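Local coordinates for BH0493 protein (Bacillus halodurans C-125, PDB 2QEE) that binds zinc and is probably a metal-dependent hydrolase of the amidohydrolase superfamily, of unestablished substrate, at residues 48-54 and 80-85; 104-108 and 119-123; 187-193 and 205-209; 247-251 and 293-298. One frame throughout, in Å; residues are numbered along the deposited sequence.

Interaction 1: 48-54 and 80-85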
# COMPACT_ATOMS: atom_id res chain seq x y z
N LEU C 48 -22.47 20.17 6.61
CA LEU C 48 -22.90 18.98 7.33
C LEU C 48 -23.62 17.94 6.48
O LEU C 48 -23.59 16.76 6.79
CB LEU C 48 -23.79 19.43 8.49
CG LEU C 48 -22.99 19.96 9.70
CD1 LEU C 48 -23.98 20.63 10.71
CD2 LEU C 48 -22.13 18.89 10.46
N THR C 49 -24.26 18.37 5.39
CA THR C 49 -25.01 17.41 4.56
C THR C 49 -24.26 17.02 3.27
O THR C 49 -24.82 16.38 2.37
CB THR C 49 -26.43 17.97 4.26
OG1 THR C 49 -26.27 19.24 3.62
CG2 THR C 49 -27.20 18.16 5.54
N TYR C 50 -22.99 17.41 3.19
CA TYR C 50 -21.98 16.90 2.24
C TYR C 50 -22.16 15.37 2.18
O TYR C 50 -22.39 14.76 3.24
CB TYR C 50 -20.59 17.17 2.86
CG TYR C 50 -19.35 16.92 1.99
CD1 TYR C 50 -19.40 17.03 0.60
CD2 TYR C 50 -18.11 16.66 2.60
CE1 TYR C 50 -18.21 16.89 -0.19
CE2 TYR C 50 -16.92 16.52 1.82
CZ TYR C 50 -16.97 16.65 0.45
OH TYR C 50 -15.82 16.48 -0.31
N HIS C 51 -22.04 14.77 1.00
CA HIS C 51 -22.35 13.35 0.87
C HIS C 51 -21.38 12.46 1.64
O HIS C 51 -21.73 11.34 2.04
CB HIS C 51 -22.48 12.91 -0.59
CG HIS C 51 -21.21 12.96 -1.40
ND1 HIS C 51 -20.30 11.92 -1.41
CD2 HIS C 51 -20.72 13.90 -2.23
CE1 HIS C 51 -19.31 12.22 -2.24
NE2 HIS C 51 -19.54 13.41 -2.75
N TYR C 52 -20.14 12.94 1.84
CA TYR C 52 -19.21 12.15 2.67
C TYR C 52 -19.82 11.90 4.05
O TYR C 52 -19.62 10.84 4.65
CB TYR C 52 -17.86 12.85 2.88
CG TYR C 52 -16.93 12.99 1.69
CD1 TYR C 52 -17.40 13.18 0.40
CD2 TYR C 52 -15.52 13.04 1.88
CE1 TYR C 52 -16.51 13.35 -0.67
CE2 TYR C 52 -14.61 13.21 0.79
CZ TYR C 52 -15.12 13.36 -0.46
OH TYR C 52 -14.26 13.52 -1.50
N LEU C 53 -20.51 12.91 4.58
CA LEU C 53 -21.09 12.82 5.91
C LEU C 53 -22.40 12.05 5.91
O LEU C 53 -22.71 11.40 6.90
CB LEU C 53 -21.26 14.20 6.56
CG LEU C 53 -19.92 14.89 6.90
CD1 LEU C 53 -20.16 16.18 7.64
CD2 LEU C 53 -19.04 13.98 7.75
N VAL C 54 -23.13 12.11 4.80
CA VAL C 54 -24.29 11.19 4.65
C VAL C 54 -23.89 9.70 4.76
O VAL C 54 -24.45 8.95 5.59
CB VAL C 54 -25.03 11.48 3.32
CG1 VAL C 54 -26.20 10.49 3.14
CG2 VAL C 54 -25.53 12.92 3.33
N ILE C 80 -27.03 14.74 11.58
CA ILE C 80 -25.57 14.50 11.32
C ILE C 80 -24.74 15.04 12.50
O ILE C 80 -23.87 14.34 13.02
CB ILE C 80 -25.12 14.99 9.94
CG1 ILE C 80 -25.79 14.07 8.87
CG2 ILE C 80 -23.54 15.02 9.80
CD1 ILE C 80 -25.68 14.58 7.42
N TRP C 81 -25.09 16.24 12.97
CA TRP C 81 -24.40 16.85 14.11
C TRP C 81 -24.51 15.96 15.35
O TRP C 81 -23.51 15.61 15.99
CB TRP C 81 -24.96 18.26 14.40
CG TRP C 81 -24.19 18.99 15.42
CD1 TRP C 81 -24.57 19.25 16.70
CD2 TRP C 81 -22.92 19.65 15.24
NE1 TRP C 81 -23.63 20.02 17.34
CE2 TRP C 81 -22.61 20.29 16.47
CE3 TRP C 81 -22.05 19.78 14.16
CZ2 TRP C 81 -21.43 21.03 16.65
CZ3 TRP C 81 -20.87 20.51 14.33
CH2 TRP C 81 -20.56 21.10 15.58
N GLU C 82 -25.74 15.60 15.71
CA GLU C 82 -25.94 14.75 16.88
C GLU C 82 -25.22 13.38 16.76
O GLU C 82 -24.55 12.97 17.71
CB GLU C 82 -27.46 14.56 17.10
CG GLU C 82 -27.81 13.67 18.27
CD GLU C 82 -27.50 14.27 19.65
OE1 GLU C 82 -27.25 15.51 19.76
OE2 GLU C 82 -27.48 13.48 20.61
N GLU C 83 -25.32 12.72 15.61
CA GLU C 83 -24.86 11.34 15.49
C GLU C 83 -23.33 11.26 15.34
O GLU C 83 -22.74 10.33 15.85
CB GLU C 83 -25.46 10.66 14.26
CG GLU C 83 -27.04 10.51 14.36
CD GLU C 83 -27.47 9.26 15.13
OE1 GLU C 83 -26.62 8.53 15.66
OE2 GLU C 83 -28.70 8.97 15.18
N LEU C 84 -22.74 12.23 14.65
CA LEU C 84 -21.28 12.13 14.34
C LEU C 84 -20.40 13.07 15.17
O LEU C 84 -19.18 12.92 15.19
CB LEU C 84 -21.05 12.47 12.88
CG LEU C 84 -21.65 11.56 11.82
CD1 LEU C 84 -21.18 11.98 10.48
CD2 LEU C 84 -21.39 10.04 12.09
N PHE C 85 -21.00 14.07 15.81
CA PHE C 85 -20.22 14.97 16.64
C PHE C 85 -20.53 14.85 18.13
O PHE C 85 -19.63 15.04 18.98
CB PHE C 85 -20.40 16.44 16.19
CG PHE C 85 -19.92 16.72 14.79
CD1 PHE C 85 -18.80 17.51 14.60
CD2 PHE C 85 -20.62 16.22 13.67
CE1 PHE C 85 -18.30 17.79 13.31
CE2 PHE C 85 -20.19 16.49 12.39
CZ PHE C 85 -19.01 17.30 12.21

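Interaction 2: 104-108 and 119-123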
# COMPACT_ATOMS: atom_id res chain seq x y z
N GLY C 104 -11.94 28.49 11.20
CA GLY C 104 -11.37 29.42 10.21
C GLY C 104 -12.23 30.67 10.12
O GLY C 104 -11.72 31.78 9.95
N LEU C 105 -13.54 30.47 10.22
CA LEU C 105 -14.51 31.56 10.04
C LEU C 105 -14.64 32.44 11.28
O LEU C 105 -15.39 33.43 11.27
CB LEU C 105 -15.86 30.95 9.66
CG LEU C 105 -15.97 30.34 8.23
CD1 LEU C 105 -17.30 29.57 8.18
CD2 LEU C 105 -15.91 31.40 7.16
N GLY C 106 -13.89 32.11 12.33
CA GLY C 106 -13.97 32.85 13.58
C GLY C 106 -15.11 32.36 14.44
O GLY C 106 -15.43 32.98 15.47
N LEU C 107 -15.70 31.21 14.07
CA LEU C 107 -16.67 30.59 14.97
C LEU C 107 -15.95 29.72 16.01
O LEU C 107 -14.75 29.45 15.92
CB LEU C 107 -17.78 29.88 14.21
CG LEU C 107 -18.41 30.75 13.10
CD1 LEU C 107 -19.33 30.05 12.20
CD2 LEU C 107 -19.24 31.93 13.74
N ASP C 108 -16.67 29.29 17.03
CA ASP C 108 -16.02 28.60 18.10
C ASP C 108 -16.56 27.16 18.25
O ASP C 108 -17.65 26.95 18.77
CB ASP C 108 -16.24 29.42 19.38
CG ASP C 108 -15.56 28.84 20.59
OD1 ASP C 108 -14.76 27.87 20.47
OD2 ASP C 108 -15.85 29.38 21.68
N GLU C 119 -26.39 31.40 12.47
CA GLU C 119 -26.60 32.88 12.47
C GLU C 119 -25.54 33.63 11.66
O GLU C 119 -25.84 34.63 11.02
CB GLU C 119 -26.68 33.45 13.88
CG GLU C 119 -27.88 32.97 14.72
CD GLU C 119 -27.79 33.37 16.21
OE1 GLU C 119 -28.66 32.91 16.99
OE2 GLU C 119 -26.88 34.14 16.61
N TYR C 120 -24.30 33.13 11.68
CA TYR C 120 -23.21 33.74 10.95
C TYR C 120 -23.53 33.84 9.48
O TYR C 120 -23.29 34.86 8.83
CB TYR C 120 -21.91 32.94 11.19
CG TYR C 120 -20.73 33.37 10.33
CD1 TYR C 120 -19.78 34.29 10.78
CD2 TYR C 120 -20.57 32.86 9.04
CE1 TYR C 120 -18.70 34.69 9.94
CE2 TYR C 120 -19.53 33.25 8.22
CZ TYR C 120 -18.58 34.14 8.69
OH TYR C 120 -17.58 34.49 7.82
N PHE C 121 -24.06 32.76 8.92
CA PHE C 121 -24.23 32.66 7.46
C PHE C 121 -25.50 33.38 6.98
O PHE C 121 -25.55 33.85 5.84
CB PHE C 121 -24.29 31.19 7.02
CG PHE C 121 -23.08 30.38 7.43
CD1 PHE C 121 -21.97 30.25 6.58
CD2 PHE C 121 -23.05 29.74 8.67
CE1 PHE C 121 -20.85 29.50 6.98
CE2 PHE C 121 -21.92 29.00 9.08
CZ PHE C 121 -20.84 28.86 8.24
N ALA C 122 -26.49 33.44 7.87
CA ALA C 122 -27.80 34.07 7.61
C ALA C 122 -27.62 35.53 7.28
O ALA C 122 -28.41 36.10 6.52
CB ALA C 122 -28.72 33.92 8.82
N LYS C 123 -26.56 36.13 7.81
CA LYS C 123 -26.31 37.56 7.58
C LYS C 123 -25.35 37.94 6.46
O LYS C 123 -24.84 39.06 6.45
CB LYS C 123 -25.96 38.30 8.88
CG LYS C 123 -25.00 37.64 9.81
CD LYS C 123 -25.54 37.81 11.21
CE LYS C 123 -24.47 38.23 12.20
NZ LYS C 123 -24.93 37.99 13.60
O HOH W 1 -15.41 35.23 9.07

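Interaction 3: 187-193 and 205-209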
# COMPACT_ATOMS: atom_id res chain seq x y z
N LEU C 187 -28.38 15.90 -27.81
CA LEU C 187 -27.63 16.56 -28.87
C LEU C 187 -28.51 16.91 -30.08
O LEU C 187 -28.45 18.03 -30.59
CB LEU C 187 -26.49 15.68 -29.39
CG LEU C 187 -25.36 15.27 -28.45
CD1 LEU C 187 -24.20 14.81 -29.28
CD2 LEU C 187 -24.94 16.40 -27.56
N ARG C 188 -29.28 15.92 -30.55
CA ARG C 188 -30.32 16.15 -31.58
C ARG C 188 -31.29 17.30 -31.24
O ARG C 188 -31.49 18.20 -32.05
CB ARG C 188 -31.12 14.87 -31.83
CG ARG C 188 -30.30 13.78 -32.40
CD ARG C 188 -31.13 12.50 -32.62
NE ARG C 188 -30.38 11.56 -33.44
CZ ARG C 188 -30.50 10.24 -33.38
NH1 ARG C 188 -31.35 9.69 -32.51
NH2 ARG C 188 -29.76 9.47 -34.17
N ASP C 189 -31.87 17.27 -30.05
CA ASP C 189 -32.68 18.39 -29.58
C ASP C 189 -31.98 19.75 -29.72
O ASP C 189 -32.65 20.78 -29.79
CB ASP C 189 -33.05 18.21 -28.12
CG ASP C 189 -34.05 17.10 -27.88
OD1 ASP C 189 -34.37 16.31 -28.81
OD2 ASP C 189 -34.52 17.02 -26.73
N TRP C 190 -30.64 19.75 -29.72
CA TRP C 190 -29.86 20.99 -29.65
C TRP C 190 -29.28 21.35 -31.02
O TRP C 190 -28.48 22.28 -31.14
CB TRP C 190 -28.74 20.86 -28.57
CG TRP C 190 -29.25 20.79 -27.12
CD1 TRP C 190 -30.40 21.36 -26.62
CD2 TRP C 190 -28.63 20.12 -26.00
NE1 TRP C 190 -30.52 21.08 -25.27
CE2 TRP C 190 -29.45 20.32 -24.87
CE3 TRP C 190 -27.46 19.36 -25.86
CZ2 TRP C 190 -29.15 19.80 -23.60
CZ3 TRP C 190 -27.14 18.85 -24.58
CH2 TRP C 190 -28.00 19.06 -23.48
N GLY C 191 -29.65 20.58 -32.06
CA GLY C 191 -29.22 20.85 -33.43
C GLY C 191 -27.98 20.16 -33.93
O GLY C 191 -27.47 20.48 -35.02
N TYR C 192 -27.49 19.19 -33.14
CA TYR C 192 -26.33 18.39 -33.53
C TYR C 192 -26.84 17.09 -34.14
O TYR C 192 -27.32 16.22 -33.44
CB TYR C 192 -25.39 18.15 -32.32
CG TYR C 192 -24.94 19.45 -31.70
CD1 TYR C 192 -23.87 20.17 -32.25
CD2 TYR C 192 -25.60 19.97 -30.61
CE1 TYR C 192 -23.48 21.35 -31.72
CE2 TYR C 192 -25.21 21.20 -30.07
CZ TYR C 192 -24.15 21.87 -30.64
OH TYR C 192 -23.74 23.07 -30.10
N LYS C 193 -26.75 17.01 -35.45
CA LYS C 193 -27.47 15.98 -36.21
C LYS C 193 -26.63 14.72 -36.23
O LYS C 193 -26.04 14.36 -37.25
CB LYS C 193 -27.79 16.50 -37.62
CG LYS C 193 -28.89 17.57 -37.60
CD LYS C 193 -29.16 18.16 -38.98
CE LYS C 193 -28.45 19.50 -39.17
NZ LYS C 193 -29.11 20.34 -40.24
N GLU C 205 -20.62 16.26 -36.02
CA GLU C 205 -21.56 16.95 -35.19
C GLU C 205 -21.15 16.86 -33.74
O GLU C 205 -21.39 17.79 -32.96
CB GLU C 205 -22.98 16.47 -35.40
CG GLU C 205 -23.56 17.01 -36.73
CD GLU C 205 -23.67 18.54 -36.72
OE1 GLU C 205 -24.74 19.02 -36.33
OE2 GLU C 205 -22.67 19.24 -37.02
N VAL C 206 -20.53 15.75 -33.35
CA VAL C 206 -20.05 15.69 -31.96
C VAL C 206 -18.85 16.65 -31.75
O VAL C 206 -18.79 17.36 -30.73
CB VAL C 206 -19.77 14.22 -31.49
CG1 VAL C 206 -19.02 14.21 -30.12
CG2 VAL C 206 -21.09 13.47 -31.35
N LYS C 207 -17.89 16.68 -32.69
CA LYS C 207 -16.84 17.72 -32.67
C LYS C 207 -17.41 19.14 -32.61
O LYS C 207 -16.87 20.00 -31.90
CB LYS C 207 -15.93 17.60 -33.87
CG LYS C 207 -15.04 16.38 -33.86
CD LYS C 207 -14.31 16.21 -35.16
CE LYS C 207 -12.95 16.79 -35.08
NZ LYS C 207 -12.11 16.22 -36.16
N ARG C 208 -18.50 19.39 -33.32
CA ARG C 208 -19.07 20.72 -33.27
C ARG C 208 -19.69 21.03 -31.90
O ARG C 208 -19.62 22.17 -31.42
CB ARG C 208 -20.05 20.97 -34.45
CG ARG C 208 -20.54 22.41 -34.51
CD ARG C 208 -21.38 22.66 -35.78
NE ARG C 208 -22.63 21.90 -35.77
CZ ARG C 208 -23.72 22.27 -35.11
NH1 ARG C 208 -23.74 23.41 -34.43
NH2 ARG C 208 -24.81 21.52 -35.16
N PHE C 209 -20.26 20.01 -31.25
CA PHE C 209 -20.78 20.16 -29.92
C PHE C 209 -19.59 20.59 -28.99
O PHE C 209 -19.68 21.58 -28.25
CB PHE C 209 -21.44 18.86 -29.43
CG PHE C 209 -21.87 18.91 -27.99
CD1 PHE C 209 -23.06 19.52 -27.63
CD2 PHE C 209 -21.06 18.37 -26.97
CE1 PHE C 209 -23.48 19.61 -26.31
CE2 PHE C 209 -21.46 18.43 -25.62
CZ PHE C 209 -22.68 19.07 -25.27
O HOH W 2 -26.70 23.10 -32.93

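Interaction 4: 247-251 and 293-298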
# COMPACT_ATOMS: atom_id res chain seq x y z
N LEU C 247 -10.04 13.71 -28.79
CA LEU C 247 -8.58 13.85 -28.86
C LEU C 247 -8.21 14.83 -29.98
O LEU C 247 -7.42 15.77 -29.74
CB LEU C 247 -7.89 12.50 -29.03
CG LEU C 247 -7.94 11.61 -27.77
CD1 LEU C 247 -7.29 10.28 -28.02
CD2 LEU C 247 -7.29 12.33 -26.56
N PRO C 248 -8.80 14.66 -31.20
CA PRO C 248 -8.47 15.67 -32.25
C PRO C 248 -8.83 17.12 -31.87
O PRO C 248 -8.01 18.02 -32.09
CB PRO C 248 -9.32 15.24 -33.46
CG PRO C 248 -9.65 13.78 -33.21
CD PRO C 248 -9.70 13.60 -31.72
N VAL C 249 -10.01 17.34 -31.30
CA VAL C 249 -10.42 18.67 -30.84
C VAL C 249 -9.48 19.24 -29.77
O VAL C 249 -9.04 20.41 -29.81
CB VAL C 249 -11.91 18.72 -30.39
CG1 VAL C 249 -12.25 20.01 -29.66
CG2 VAL C 249 -12.84 18.53 -31.58
N ALA C 250 -9.13 18.37 -28.81
CA ALA C 250 -8.19 18.77 -27.75
C ALA C 250 -6.84 19.20 -28.32
O ALA C 250 -6.26 20.19 -27.82
CB ALA C 250 -8.00 17.58 -26.75
N GLU C 251 -6.35 18.43 -29.30
CA GLU C 251 -5.04 18.71 -29.90
C GLU C 251 -5.12 20.06 -30.61
O GLU C 251 -4.29 20.93 -30.42
CB GLU C 251 -4.60 17.63 -30.88
CG GLU C 251 -3.19 17.89 -31.38
CD GLU C 251 -2.70 16.92 -32.40
OE1 GLU C 251 -3.36 15.91 -32.64
OE2 GLU C 251 -1.61 17.18 -32.95
N TYR C 293 -0.71 9.38 -28.39
CA TYR C 293 -1.17 10.75 -28.60
C TYR C 293 -0.18 11.76 -27.97
O TYR C 293 -0.52 12.45 -27.01
CB TYR C 293 -2.59 10.91 -28.06
CG TYR C 293 -3.55 10.06 -28.85
CD1 TYR C 293 -4.16 10.57 -30.01
CD2 TYR C 293 -3.81 8.73 -28.47
CE1 TYR C 293 -5.04 9.75 -30.77
CE2 TYR C 293 -4.68 7.90 -29.22
CZ TYR C 293 -5.26 8.44 -30.39
OH TYR C 293 -6.12 7.63 -31.11
N PRO C 294 1.07 11.79 -28.48
CA PRO C 294 2.15 12.61 -27.88
C PRO C 294 1.87 14.09 -27.98
O PRO C 294 2.50 14.91 -27.25
CB PRO C 294 3.37 12.30 -28.76
CG PRO C 294 2.79 11.80 -30.06
CD PRO C 294 1.54 11.07 -29.67
N ASN C 295 0.99 14.46 -28.91
CA ASN C 295 0.62 15.86 -29.07
C ASN C 295 -0.59 16.27 -28.27
O ASN C 295 -1.10 17.38 -28.42
CB ASN C 295 0.38 16.21 -30.54
CG ASN C 295 1.55 15.87 -31.43
OD1 ASN C 295 1.38 15.30 -32.51
ND2 ASN C 295 2.73 16.19 -30.99
N ASN C 296 -1.10 15.34 -27.43
CA ASN C 296 -2.17 15.65 -26.53
C ASN C 296 -1.61 15.64 -25.13
O ASN C 296 -0.64 14.89 -24.86
CB ASN C 296 -3.30 14.59 -26.60
CG ASN C 296 -4.19 14.77 -27.81
OD1 ASN C 296 -3.91 14.19 -28.87
ND2 ASN C 296 -5.28 15.51 -27.64
N LYS C 297 -2.21 16.47 -24.29
CA LYS C 297 -1.85 16.53 -22.82
C LYS C 297 -2.96 15.90 -21.97
O LYS C 297 -4.14 16.12 -22.22
CB LYS C 297 -1.67 18.00 -22.42
CG LYS C 297 -0.36 18.54 -23.07
CD LYS C 297 0.02 19.88 -22.57
CE LYS C 297 -0.85 20.94 -23.17
NZ LYS C 297 -0.19 22.30 -22.99
N PHE C 298 -2.56 15.15 -20.91
CA PHE C 298 -3.52 14.44 -20.12
C PHE C 298 -3.27 14.74 -18.64
O PHE C 298 -2.10 14.65 -18.17
CB PHE C 298 -3.34 12.93 -20.33
CG PHE C 298 -3.54 12.51 -21.76
CD1 PHE C 298 -4.82 12.07 -22.17
CD2 PHE C 298 -2.50 12.57 -22.70
CE1 PHE C 298 -5.02 11.69 -23.49
CE2 PHE C 298 -2.73 12.17 -24.05
CZ PHE C 298 -4.00 11.74 -24.40
O HOH W 3 -4.99 14.04 -31.40
O HOH W 4 -1.57 13.83 -32.90

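Interaction 1: 48-54 and 80-85
Ile80, on helix 73-86, presses its branched side chain against the backbone carbonyl of Leu48 and against the side chain of Leu53, where the chain passes from the end of helix 44-48 into helix 51-58. From its root outward, CB lies 3.9 Å from Leu48 O. At the branch the two arms part: the methyl CG2 closes to 3.5 Å on the same Leu48 O and also lies 4.0 Å from Leu53 CB, whereas CG1, anti to the carbonyl carbon (chi1 -69°), carries CD1 on to within 3.1 Å of Leu48 O, a tight approach, with Thr49 and Val54 flanking the tip more loosely. Replacing Ile80 by alanine would probably open a gap beside Leu48 O and leave Leu53 CB without its methyl partner. The side chain of Leu48 reaches the aromatics of the same helix. Its CD2 lies near the plane of the Trp81 indole, at the ring's edge, 3.8 Å from Trp81 CE3, and comes obliquely to the neighbouring ring, 3.6 Å from Phe85 CE2. Those two aromatics are already packed together within the helix, with Phe85 CB above the centre of the indole, and Trp391 of the second subunit touches them both. One turn along from Ile80, Leu84 CD1 meets Leu53 CD2 at 4.0 Å, and Leu53 in turn touches helix 93-104. No hydrogen bond joins the two segments: the side chains meet through apolar atoms alone, while Ile80 also lies against Leu48 O, which is buried with no polar partner, probably an energetic cost of the contact.

Interaction 2: 104-108 and 119-123
The rings of Tyr120 and Phe121 take up the methyls of Leu105 and Leu107 and also pack on each other: Tyr120 CD2 stands over the centre of one Phe121 face, and Phe121 CG lies in the plane of the phenol at its edge. The leucine methyls reach both rings obliquely. Leu105 divides its branches, CD1 lying 3.6 Å from Phe121 CZ and CD2 3.6 Å from Tyr120 OH. Leu107 CD2 touches nearer the root of the tyrosine, 3.8 Å from Tyr120 CD1. Tyr120 stretches across to the loop because its chi1 of 172° turns the ring away from its backbone N, and there a water links its OH (2.6 Å from the water oxygen) to Leu105 O, to which the water donates at 2.8 Å; Lys124 NZ is a further hydrogen-bond partner of Tyr120 OH. A leucine in place of Tyr120 would probably leave this water and Lys124 without the hydroxyl they share. Gln129 of helix 126-136 touches Leu105 and both aromatic residues. Gly106, the first residue to leave helical angles, has a positive phi and completes a Schellman motif at the end of helix 93-104, and the arrangement is a helix-loop-helix: leucines before and after Gly106 pack on helix 114-122.

Interaction 3: 187-193 and 205-209
Tyr192 and Phe209 form the apolar heart of a contact, polar on its outer side, between the turn after helix 180-189 and the flank of helix 200-217, far from the zinc site. The two rings make a T-shaped pair, the edge of Phe209 directed at the face of Tyr192 with the planes at 87° and the centroids 5.3 Å apart, and Phe209 CB sits over that face as well. Leu187 CD2 lies over a face of Phe209 in a CH-pi contact, 3.8 Å from the ring centroid, while Leu187 CD1 continues to Val206. The turn is a Schellman motif: Gly191, at positive phi, ends the helix, with Tyr192 N bonded to Leu187 O and Gly191 N to Arg188 O; Trp190 N also reaches Leu187 O, from the opposite face of its plane. This hands the chain over to Lys193, whose N donates at 3.0 Å and a nearly straight 161° to Glu205 OE1, which accepts with its anti lone pair. The same oxygen takes Arg208 NH2 at 2.8 Å on its syn side, and Arg208 NE reaches Glu205 OE2 at 2.9 Å, a side-on, two-point salt bridge that fixes the carboxylate. Held this way, and bent at chi3 (66°), the guanidinium brings one face over Tyr192 CD1. A water lies above the Tyr192 face opposite Phe209 and donates to Trp190 O. Tyr192 OH is bonded to Asp212 of helix 200-217.

Interaction 4: 247-251 and 293-298
Leu247 and Asn296 carry this contact between helix 237-253 and the loop that leads into strand 298-302. Leu247 sends its branches to different rings: CD1 stands almost exactly over the middle of the Tyr293 face, 3.4 Å from the ring centroid and 6° off its normal, a CH-pi contact that touches all six carbons about equally, and CD2 approaches Phe298 obliquely, 3.9 Å from Phe298 CE1. Beside it, the Asn296 amide docks on the helix backbone. Its ND2 donates to Leu247 O at 3.0 Å and a nearly linear 172°, in the plane of the amide but tilted from the carbonyl plane; Leu247 O thereby has two donors, Asn296 ND2 and the helical Glu251 N. Ala250 CB lies against the amide, 3.5 Å from Asn296 ND2. The other amide atom is served by water: one water donates to Asn296 OD1 and to Glu251 OE1, both at 2.8 Å, and another donates to Glu251 OE1 and, weakly, to Asn295 OD1. Glu251, extended beyond CG, crosses Asn295 obliquely and brings OE2 to 3.3 Å from Asn295 CB. What positions these groups is a type I turn from Tyr293 to Asn296, closed by Asn296 N to Tyr293 O, which follows directly on helix 284-292. Beyond it, Leu289 of that helix touches both Leu247 and Phe298, while backbone bonds tie Lys297 to Phe257 and Phe298 to Asn320 and Met322, placing the loop where strand 298-302 enters the sheet between its parallel neighbours 257-264 and 321-323.

How the interactions relate
Interaction 1 is the buried one, held by apolar side chains without a hydrogen bond and bordered by the second subunit; interactions 2, 3 and 4 are partly buried and mix apolar cores with water or charge at their edges. Interactions 1 and 2 lie in the same helical region, centres about 18 Å apart, and both border helix 93-104. Interactions 3 and 4 meet where Lys207 CG packs on Val249 CG2 at 3.8 Å, joining helices 200-217 and 237-253. Schellman motifs end helices in 2 and 3; water bridges the former, and in the latter a backbone N bonds a glutamate paired with an arginine of its helix. Only interaction 4 includes a strand residue.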